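Local coordinates for peroxisomal membrane protein PEX15 (Saccharomyces cerevisiae, PDB 5VXV), which docks the AAA-ATPase subunits Pex1 and Pex6 on the peroxisomal membrane, where their complex extracts the receptor Pex5, at residues 116-130 with 149-162. Sequence-based numbering, arbitrary orientation.
Sequences EEKTLELESIMSDFI and LIEIFIFQVKVKLH
Glu-123 OE2 takes two donors: Lys-158 NZ at 2.8 Å, in a salt bridge, and His-162 NE2. Both lie well out of the carboxylate plane, one on each side of it, and the extended glutamate chain brings its acid group within reach of both. In its ring plane, NE2 of His-162 points at Glu-123 OE2 (2.6 Å), while ND1 meets Glu-116 OE2 on the syn side at 2.7 Å. Imidazole suits this place because, when protonated, it offers an N-H at both ring nitrogens, and two carboxylates on one ring would probably favour that positively charged form. Glu-116 reaches its place by folding back at chi2 (-71°), and its OE2 also accepts from two waters, one shared with His-162 O and the other with Leu-161 O. The methyl CG2 of Thr-119 lies over one face of the imidazole, 3.4 Å from NE2, while OG1 is hydrogen-bonded to Gln-115 O. A leucine in place of His-162 would probably leave Glu-116 without its ring donor and Glu-123 with Lys-158 as its one remaining partner across the helices.

The pair is an antiparallel helical hairpin in the largely helical part of the protein predicted to face the cytosol; the axes of the two segments approach to 10.5 Å and cross at -161°. Knobs-into-holes packing fills the seam: Val-157, compact and branched, fits among Thr-119, Leu-122, Glu-123 and Met-126, in a helix widened by pi-type turns. Met-126, modelled as selenomethionine, is the reciprocal knob among Leu-149, Ile-152, Phe-153 and Val-157, its unbranched chain turning at chi3 (72°) to lay CE against Leu-149 CD1 at 3.7 Å. Phe-153 presents its ring edge to Met-126 CB, and Leu-174 of helix 168-177 also packs on Phe-153.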
ATOM      1  N   GLU A 116      -1.203  16.998  -0.721  1.00 20.46           N
ATOM      2  CA  GLU A 116      -2.242  16.879  -1.736  1.00 20.15           C
ATOM      3  C   GLU A 116      -1.642  16.545  -3.093  1.00 19.26           C
ATOM      4  O   GLU A 116      -2.153  15.680  -3.813  1.00 18.20           O
ATOM      5  CB  GLU A 116      -3.051  18.175  -1.805  1.00 20.87           C
ATOM      6  CG  GLU A 116      -4.131  18.279  -0.741  1.00 21.88           C
ATOM      7  CD  GLU A 116      -5.285  17.330  -0.992  1.00 25.12           C
ATOM      8  OE1 GLU A 116      -5.671  17.166  -2.168  1.00 23.85           O
ATOM      9  OE2 GLU A 116      -5.798  16.736  -0.020  1.00 26.03           O
ATOM     10  N   GLU A 117      -0.546  17.213  -3.453  1.00 20.22           N
ATOM     11  CA  GLU A 117       0.099  16.961  -4.737  1.00 20.83           C
ATOM     12  C   GLU A 117       0.475  15.491  -4.880  1.00 18.83           C
ATOM     13  O   GLU A 117       0.178  14.857  -5.900  1.00 18.28           O
ATOM     14  CB  GLU A 117       1.331  17.856  -4.875  1.00 26.27           C
ATOM     15  CG  GLU A 117       1.975  17.841  -6.249  1.00 28.52           C
ATOM     16  CD  GLU A 117       3.181  18.756  -6.327  1.00 29.38           C
ATOM     17  OE1 GLU A 117       3.057  19.941  -5.950  1.00 31.04           O
ATOM     18  OE2 GLU A 117       4.255  18.286  -6.755  1.00 29.42           O
ATOM     19  N   LYS A 118       1.123  14.925  -3.858  1.00 18.73           N
ATOM     20  CA  LYS A 118       1.537  13.528  -3.931  1.00 17.75           C
ATOM     21  C   LYS A 118       0.353  12.577  -3.811  1.00 16.54           C
ATOM     22  O   LYS A 118       0.376  11.491  -4.401  1.00 16.33           O
ATOM     23  CB  LYS A 118       2.570  13.231  -2.844  1.00 19.31           C
ATOM     24  CG  LYS A 118       3.917  13.896  -3.078  1.00 25.12           C
ATOM     25  CD  LYS A 118       4.597  13.347  -4.323  1.00 27.97           C
ATOM     26  N   THR A 119      -0.683  12.955  -3.057  1.00 16.55           N
ATOM     27  CA  THR A 119      -1.871  12.114  -2.971  1.00 15.58           C
ATOM     28  C   THR A 119      -2.526  11.965  -4.338  1.00 15.36           C
ATOM     29  O   THR A 119      -2.930  10.861  -4.725  1.00 15.04           O
ATOM     30  CB  THR A 119      -2.859  12.696  -1.956  1.00 16.30           C
ATOM     31  OG1 THR A 119      -2.247  12.741  -0.662  1.00 16.44           O
ATOM     32  CG2 THR A 119      -4.124  11.841  -1.868  1.00 15.40           C
ATOM     33  N   LEU A 120      -2.627  13.064  -5.090  1.00 15.96           N
ATOM     34  CA  LEU A 120      -3.184  12.991  -6.439  1.00 16.58           C
ATOM     35  C   LEU A 120      -2.329  12.107  -7.339  1.00 16.59           C
ATOM     36  O   LEU A 120      -2.859  11.337  -8.147  1.00 16.36           O
ATOM     37  CB  LEU A 120      -3.315  14.395  -7.033  1.00 19.28           C
ATOM     38  CG  LEU A 120      -4.683  15.065  -6.865  1.00 20.23           C
ATOM     39  CD1 LEU A 120      -5.115  15.080  -5.408  1.00 22.09           C
ATOM     40  CD2 LEU A 120      -4.666  16.484  -7.432  1.00 20.95           C
ATOM     41  N   GLU A 121      -1.001  12.208  -7.219  1.00 16.15           N
ATOM     42  CA  GLU A 121      -0.123  11.325  -7.983  1.00 16.85           C
ATOM     43  C   GLU A 121      -0.371   9.867  -7.627  1.00 16.86           C
ATOM     44  O   GLU A 121      -0.425   9.003  -8.510  1.00 17.50           O
ATOM     45  CB  GLU A 121       1.341  11.684  -7.732  1.00 19.35           C
ATOM     46  CG  GLU A 121       1.784  13.004  -8.337  1.00 25.66           C
ATOM     47  CD  GLU A 121       3.270  13.255  -8.148  1.00 32.48           C
ATOM     48  OE1 GLU A 121       4.024  12.270  -7.972  1.00 31.00           O
ATOM     49  OE2 GLU A 121       3.682  14.432  -8.174  1.00 39.76           O
ATOM     50  N   LEU A 122      -0.516   9.572  -6.334  1.00 15.05           N
ATOM     51  CA  LEU A 122      -0.768   8.200  -5.912  1.00 15.05           C
ATOM     52  C   LEU A 122      -2.109   7.702  -6.431  1.00 15.12           C
ATOM     53  O   LEU A 122      -2.234   6.540  -6.834  1.00 15.53           O
ATOM     54  CB  LEU A 122      -0.718   8.106  -4.388  1.00 15.57           C
ATOM     55  CG  LEU A 122      -0.997   6.725  -3.794  1.00 16.24           C
ATOM     56  CD1 LEU A 122       0.056   5.717  -4.238  1.00 18.21           C
ATOM     57  CD2 LEU A 122      -1.059   6.811  -2.282  1.00 17.41           C
ATOM     58  N   GLU A 123      -3.131   8.561  -6.411  1.00 14.70           N
ATOM     59  CA  GLU A 123      -4.436   8.166  -6.930  1.00 14.03           C
ATOM     60  C   GLU A 123      -4.323   7.678  -8.368  1.00 15.15           C
ATOM     61  O   GLU A 123      -4.871   6.628  -8.726  1.00 16.56           O
ATOM     62  CB  GLU A 123      -5.414   9.337  -6.835  1.00 15.09           C
ATOM     63  CG  GLU A 123      -5.883   9.644  -5.421  1.00 17.38           C
ATOM     64  CD  GLU A 123      -6.720  10.906  -5.347  1.00 19.91           C
ATOM     65  OE1 GLU A 123      -6.744  11.674  -6.333  1.00 21.37           O
ATOM     66  OE2 GLU A 123      -7.355  11.130  -4.297  1.00 21.42           O
ATOM     67  N   SER A 124      -3.604   8.426  -9.207  1.00 15.68           N
ATOM     68  CA  SER A 124      -3.436   8.028 -10.602  1.00 17.78           C
ATOM     69  C   SER A 124      -2.664   6.720 -10.712  1.00 17.27           C
ATOM     70  O   SER A 124      -3.045   5.831 -11.482  1.00 16.79           O
ATOM     71  CB  SER A 124      -2.724   9.135 -11.380  1.00 22.79           C
ATOM     72  OG  SER A 124      -3.524  10.302 -11.445  1.00 28.38           O
ATOM     73  N   ILE A 125      -1.573   6.590  -9.956  1.00 15.62           N
ATOM     74  CA  ILE A 125      -0.782   5.362  -9.991  1.00 15.14           C
ATOM     75  C   ILE A 125      -1.649   4.166  -9.623  1.00 13.88           C
ATOM     76  O   ILE A 125      -1.620   3.123 -10.289  1.00 13.48           O
ATOM     77  CB  ILE A 125       0.438   5.490  -9.061  1.00 16.36           C
ATOM     78  CG1 ILE A 125       1.473   6.431  -9.684  1.00 18.44           C
ATOM     79  CG2 ILE A 125       1.065   4.123  -8.778  1.00 16.16           C
ATOM     80  CD1 ILE A 125       2.567   6.871  -8.733  1.00 20.00           C
HETATM   81  N   MSE A 126      -2.429   4.293  -8.557  1.00 13.88           N
HETATM   82  CA  MSE A 126      -3.224   3.176  -8.071  1.00 13.46           C
HETATM   83  C   MSE A 126      -4.389   2.847  -9.006  1.00 15.43           C
HETATM   84  O   MSE A 126      -4.646   1.676  -9.284  1.00 14.73           O
HETATM   85  CB  MSE A 126      -3.742   3.465  -6.664  1.00 13.32           C
HETATM   86  CG  MSE A 126      -2.643   3.462  -5.614  1.00 13.03           C
HETATM   87 SE   MSE A 126      -3.340   3.547  -3.800  0.75 16.48          SE
HETATM   88  CE  MSE A 126      -4.076   1.750  -3.653  1.00 16.36           C
ATOM     89  N   SER A 127      -5.096   3.866  -9.504  1.00 16.17           N
ATOM     90  CA  SER A 127      -6.220   3.588 -10.394  1.00 16.13           C
ATOM     91  C   SER A 127      -5.736   3.027 -11.726  1.00 15.54           C
ATOM     92  O   SER A 127      -6.363   2.120 -12.285  1.00 15.64           O
ATOM     93  CB  SER A 127      -7.067   4.847 -10.601  1.00 19.35           C
ATOM     94  OG  SER A 127      -6.300   5.924 -11.096  1.00 23.15           O
ATOM     95  N   ASP A 128      -4.619   3.541 -12.248  1.00 14.37           N
ATOM     96  CA  ASP A 128      -4.025   2.934 -13.434  1.00 15.27           C
ATOM     97  C   ASP A 128      -3.685   1.470 -13.183  1.00 15.57           C
ATOM     98  O   ASP A 128      -3.923   0.611 -14.041  1.00 16.28           O
ATOM     99  CB  ASP A 128      -2.769   3.694 -13.863  1.00 16.96           C
ATOM    100  CG  ASP A 128      -3.079   5.005 -14.564  1.00 19.66           C
ATOM    101  OD1 ASP A 128      -4.227   5.200 -15.023  1.00 20.00           O
ATOM    102  OD2 ASP A 128      -2.156   5.840 -14.672  1.00 20.89           O
ATOM    103  N   PHE A 129      -3.123   1.162 -12.011  1.00 13.14           N
ATOM    104  CA  PHE A 129      -2.750  -0.221 -11.743  1.00 12.14           C
ATOM    105  C   PHE A 129      -3.976  -1.109 -11.592  1.00 13.15           C
ATOM    106  O   PHE A 129      -3.965  -2.267 -12.025  1.00 13.19           O
ATOM    107  CB  PHE A 129      -1.892  -0.338 -10.489  1.00 13.12           C
ATOM    108  CG  PHE A 129      -1.661  -1.757 -10.091  1.00 15.08           C
ATOM    109  CD1 PHE A 129      -0.753  -2.535 -10.786  1.00 15.90           C
ATOM    110  CD2 PHE A 129      -2.399  -2.339  -9.076  1.00 15.74           C
ATOM    111  CE1 PHE A 129      -0.562  -3.852 -10.457  1.00 16.61           C
ATOM    112  CE2 PHE A 129      -2.209  -3.660  -8.742  1.00 14.88           C
ATOM    113  CZ  PHE A 129      -1.292  -4.417  -9.436  1.00 15.82           C
ATOM    114  N   ILE A 130      -5.031  -0.601 -10.952  1.00 14.32           N
ATOM    115  CA  ILE A 130      -6.250  -1.391 -10.801  1.00 14.76           C
ATOM    116  C   ILE A 130      -6.757  -1.840 -12.166  1.00 15.88           C
ATOM    117  O   ILE A 130      -7.158  -2.997 -12.344  1.00 15.69           O
ATOM    118  CB  ILE A 130      -7.314  -0.593 -10.024  1.00 14.43           C
ATOM    119  CG1 ILE A 130      -6.885  -0.429  -8.562  1.00 14.25           C
ATOM    120  CG2 ILE A 130      -8.670  -1.294 -10.081  1.00 15.48           C
ATOM    121  CD1 ILE A 130      -7.680   0.609  -7.797  1.00 16.47           C
ATOM    122  N   LEU A 149      -6.953  -4.092  -1.979  1.00 12.11           N
ATOM    123  CA  LEU A 149      -6.431  -3.011  -2.810  1.00 13.39           C
ATOM    124  C   LEU A 149      -7.446  -1.880  -2.939  1.00 14.22           C
ATOM    125  O   LEU A 149      -7.104  -0.700  -2.787  1.00 13.37           O
ATOM    126  CB  LEU A 149      -6.049  -3.560  -4.186  1.00 13.67           C
ATOM    127  CG  LEU A 149      -5.630  -2.540  -5.247  1.00 13.47           C
ATOM    128  CD1 LEU A 149      -4.397  -1.767  -4.802  1.00 16.21           C
ATOM    129  CD2 LEU A 149      -5.387  -3.239  -6.574  1.00 14.43           C
ATOM    130  N   ILE A 150      -8.705  -2.217  -3.221  1.00 13.43           N
ATOM    131  CA  ILE A 150      -9.716  -1.176  -3.368  1.00 12.93           C
ATOM    132  C   ILE A 150      -9.950  -0.478  -2.036  1.00 13.01           C
ATOM    133  O   ILE A 150     -10.160   0.739  -1.985  1.00 13.22           O
ATOM    134  CB  ILE A 150     -11.020  -1.761  -3.940  1.00 14.69           C
ATOM    135  CG1 ILE A 150     -10.755  -2.489  -5.264  1.00 15.70           C
ATOM    136  CG2 ILE A 150     -12.052  -0.656  -4.143  1.00 15.03           C
ATOM    137  CD1 ILE A 150     -10.119  -1.631  -6.346  1.00 16.43           C
ATOM    138  N   GLU A 151      -9.896  -1.225  -0.933  1.00 13.74           N
ATOM    139  CA  GLU A 151     -10.152  -0.610   0.362  1.00 14.24           C
ATOM    140  C   GLU A 151      -8.993   0.282   0.799  1.00 13.19           C
ATOM    141  O   GLU A 151      -9.214   1.274   1.502  1.00 14.69           O
ATOM    142  CB  GLU A 151     -10.470  -1.694   1.392  1.00 17.83           C
ATOM    143  CG  GLU A 151     -11.830  -2.341   1.118  1.00 20.27           C
ATOM    144  CD  GLU A 151     -12.333  -3.215   2.247  1.00 25.21           C
ATOM    145  OE1 GLU A 151     -11.588  -3.419   3.228  1.00 28.28           O
ATOM    146  OE2 GLU A 151     -13.484  -3.698   2.146  1.00 22.58           O
ATOM    147  N   ILE A 152      -7.762  -0.015   0.370  1.00 14.66           N
ATOM    148  CA  ILE A 152      -6.673   0.942   0.565  1.00 13.94           C
ATOM    149  C   ILE A 152      -6.987   2.240  -0.165  1.00 13.25           C
ATOM    150  O   ILE A 152      -6.884   3.336   0.396  1.00 13.90           O
ATOM    151  CB  ILE A 152      -5.331   0.352   0.091  1.00 14.14           C
ATOM    152  CG1 ILE A 152      -4.896  -0.805   0.989  1.00 14.86           C
ATOM    153  CG2 ILE A 152      -4.244   1.433   0.084  1.00 15.04           C
ATOM    154  CD1 ILE A 152      -3.741  -1.614   0.422  1.00 14.56           C
ATOM    155  N   PHE A 153      -7.371   2.131  -1.437  1.00 12.75           N
ATOM    156  CA  PHE A 153      -7.672   3.317  -2.229  1.00 13.03           C
ATOM    157  C   PHE A 153      -8.742   4.167  -1.553  1.00 13.83           C
ATOM    158  O   PHE A 153      -8.586   5.384  -1.411  1.00 13.96           O
ATOM    159  CB  PHE A 153      -8.113   2.898  -3.634  1.00 13.55           C
ATOM    160  CG  PHE A 153      -8.350   4.052  -4.568  1.00 14.49           C
ATOM    161  CD1 PHE A 153      -9.593   4.656  -4.641  1.00 15.26           C
ATOM    162  CD2 PHE A 153      -7.331   4.525  -5.380  1.00 16.53           C
ATOM    163  CE1 PHE A 153      -9.816   5.715  -5.499  1.00 16.39           C
ATOM    164  CE2 PHE A 153      -7.551   5.584  -6.241  1.00 15.59           C
ATOM    165  CZ  PHE A 153      -8.793   6.180  -6.299  1.00 16.40           C
ATOM    166  N   ILE A 154      -9.833   3.538  -1.114  1.00 13.89           N
ATOM    167  CA  ILE A 154     -10.948   4.296  -0.554  1.00 13.66           C
ATOM    168  C   ILE A 154     -10.615   4.800   0.847  1.00 13.40           C
ATOM    169  O   ILE A 154     -10.732   5.996   1.136  1.00 14.63           O
ATOM    170  CB  ILE A 154     -12.230   3.442  -0.560  1.00 14.87           C
ATOM    171  CG1 ILE A 154     -12.649   3.152  -2.004  1.00 19.11           C
ATOM    172  CG2 ILE A 154     -13.354   4.154   0.192  1.00 17.25           C
ATOM    173  CD1 ILE A 154     -13.839   2.222  -2.145  1.00 23.24           C
ATOM    174  N   PHE A 155     -10.199   3.899   1.742  1.00 12.98           N
ATOM    175  CA  PHE A 155     -10.106   4.268   3.152  1.00 13.77           C
ATOM    176  C   PHE A 155      -8.802   4.990   3.480  1.00 15.24           C
ATOM    177  O   PHE A 155      -8.788   5.887   4.327  1.00 15.93           O
ATOM    178  CB  PHE A 155     -10.258   3.026   4.033  1.00 14.28           C
ATOM    179  CG  PHE A 155     -11.611   2.377   3.936  1.00 15.14           C
ATOM    180  CD1 PHE A 155     -12.765   3.125   4.099  1.00 16.24           C
ATOM    181  CD2 PHE A 155     -11.729   1.024   3.675  1.00 16.95           C
ATOM    182  CE1 PHE A 155     -14.011   2.535   4.005  1.00 19.02           C
ATOM    183  CE2 PHE A 155     -12.970   0.429   3.579  1.00 19.15           C
ATOM    184  CZ  PHE A 155     -14.114   1.184   3.743  1.00 19.63           C
ATOM    185  N   GLN A 156      -7.695   4.613   2.842  1.00 15.13           N
ATOM    186  CA  GLN A 156      -6.425   5.253   3.160  1.00 14.97           C
ATOM    187  C   GLN A 156      -6.142   6.476   2.298  1.00 15.07           C
ATOM    188  O   GLN A 156      -5.529   7.434   2.786  1.00 18.08           O
ATOM    189  CB  GLN A 156      -5.276   4.249   3.026  1.00 16.54           C
ATOM    190  CG  GLN A 156      -5.409   3.048   3.951  1.00 21.77           C
ATOM    191  CD  GLN A 156      -4.066   2.466   4.359  1.00 30.77           C
ATOM    192  OE1 GLN A 156      -3.052   3.163   4.383  1.00 31.28           O
ATOM    193  NE2 GLN A 156      -4.058   1.179   4.689  1.00 36.34           N
ATOM    194  N   VAL A 157      -6.579   6.484   1.042  1.00 15.07           N
ATOM    195  CA  VAL A 157      -6.263   7.589   0.143  1.00 15.24           C
ATOM    196  C   VAL A 157      -7.418   8.587   0.108  1.00 15.19           C
ATOM    197  O   VAL A 157      -7.249   9.751   0.487  1.00 16.93           O
ATOM    198  CB  VAL A 157      -5.922   7.074  -1.268  1.00 15.15           C
ATOM    199  CG1 VAL A 157      -5.503   8.227  -2.170  1.00 17.35           C
ATOM    200  CG2 VAL A 157      -4.812   6.035  -1.194  1.00 15.60           C
ATOM    201  N   LYS A 158      -8.601   8.149  -0.332  1.00 14.67           N
ATOM    202  CA  LYS A 158      -9.705   9.096  -0.486  1.00 14.97           C
ATOM    203  C   LYS A 158     -10.162   9.640   0.864  1.00 16.17           C
ATOM    204  O   LYS A 158     -10.507  10.822   0.975  1.00 18.57           O
ATOM    205  CB  LYS A 158     -10.881   8.447  -1.222  1.00 15.42           C
ATOM    206  CG  LYS A 158     -10.562   7.871  -2.604  1.00 19.02           C
ATOM    207  CD  LYS A 158      -9.843   8.851  -3.530  1.00 23.77           C
ATOM    208  CE  LYS A 158     -10.662  10.100  -3.812  1.00 25.56           C
ATOM    209  NZ  LYS A 158     -10.110  10.870  -4.965  1.00 25.81           N
ATOM    210  N   VAL A 159     -10.172   8.801   1.901  1.00 16.26           N
ATOM    211  CA  VAL A 159     -10.612   9.219   3.228  1.00 16.99           C
ATOM    212  C   VAL A 159      -9.454   9.847   3.994  1.00 16.46           C
ATOM    213  O   VAL A 159      -9.462  11.052   4.269  1.00 18.03           O
ATOM    214  CB  VAL A 159     -11.215   8.032   4.008  1.00 17.07           C
ATOM    215  CG1 VAL A 159     -11.426   8.379   5.485  1.00 17.57           C
ATOM    216  CG2 VAL A 159     -12.531   7.603   3.382  1.00 17.40           C
ATOM    217  N   LYS A 160      -8.443   9.044   4.336  1.00 15.89           N
ATOM    218  CA  LYS A 160      -7.447   9.487   5.307  1.00 16.65           C
ATOM    219  C   LYS A 160      -6.555  10.592   4.746  1.00 16.87           C
ATOM    220  O   LYS A 160      -6.405  11.652   5.366  1.00 18.61           O
ATOM    221  CB  LYS A 160      -6.603   8.301   5.773  1.00 17.06           C
ATOM    222  CG  LYS A 160      -5.591   8.666   6.846  1.00 21.03           C
ATOM    223  N   LEU A 161      -5.935  10.365   3.585  1.00 16.38           N
ATOM    224  CA  LEU A 161      -4.967  11.340   3.088  1.00 18.07           C
ATOM    225  C   LEU A 161      -5.626  12.671   2.742  1.00 20.18           C
ATOM    226  O   LEU A 161      -4.979  13.720   2.826  1.00 22.34           O
ATOM    227  CB  LEU A 161      -4.217  10.785   1.875  1.00 18.03           C
ATOM    228  CG  LEU A 161      -3.131   9.735   2.156  1.00 16.50           C
ATOM    229  CD1 LEU A 161      -2.448   9.321   0.859  1.00 17.31           C
ATOM    230  CD2 LEU A 161      -2.092  10.235   3.156  1.00 17.64           C
ATOM    231  N   HIS A 162      -6.900  12.656   2.357  1.00 19.52           N
ATOM    232  CA  HIS A 162      -7.628  13.891   2.084  1.00 20.48           C
ATOM    233  C   HIS A 162      -8.381  14.421   3.300  1.00 22.37           C
ATOM    234  O   HIS A 162      -8.972  15.503   3.219  1.00 24.14           O
ATOM    235  CB  HIS A 162      -8.620  13.687   0.934  1.00 19.76           C
ATOM    236  CG  HIS A 162      -7.977  13.562  -0.411  1.00 21.15           C
ATOM    237  ND1 HIS A 162      -7.171  14.545  -0.945  1.00 22.81           N
ATOM    238  CD2 HIS A 162      -8.031  12.576  -1.339  1.00 20.45           C
ATOM    239  CE1 HIS A 162      -6.752  14.167  -2.140  1.00 21.32           C
ATOM    240  NE2 HIS A 162      -7.262  12.978  -2.404  1.00 20.86           N
TER
HETATM  241  O   HOH W   1      -7.829  17.684   1.794  1.00 35.42           O
HETATM  242  O   HOH W   2      -3.439  15.233   1.121  1.00 40.06           O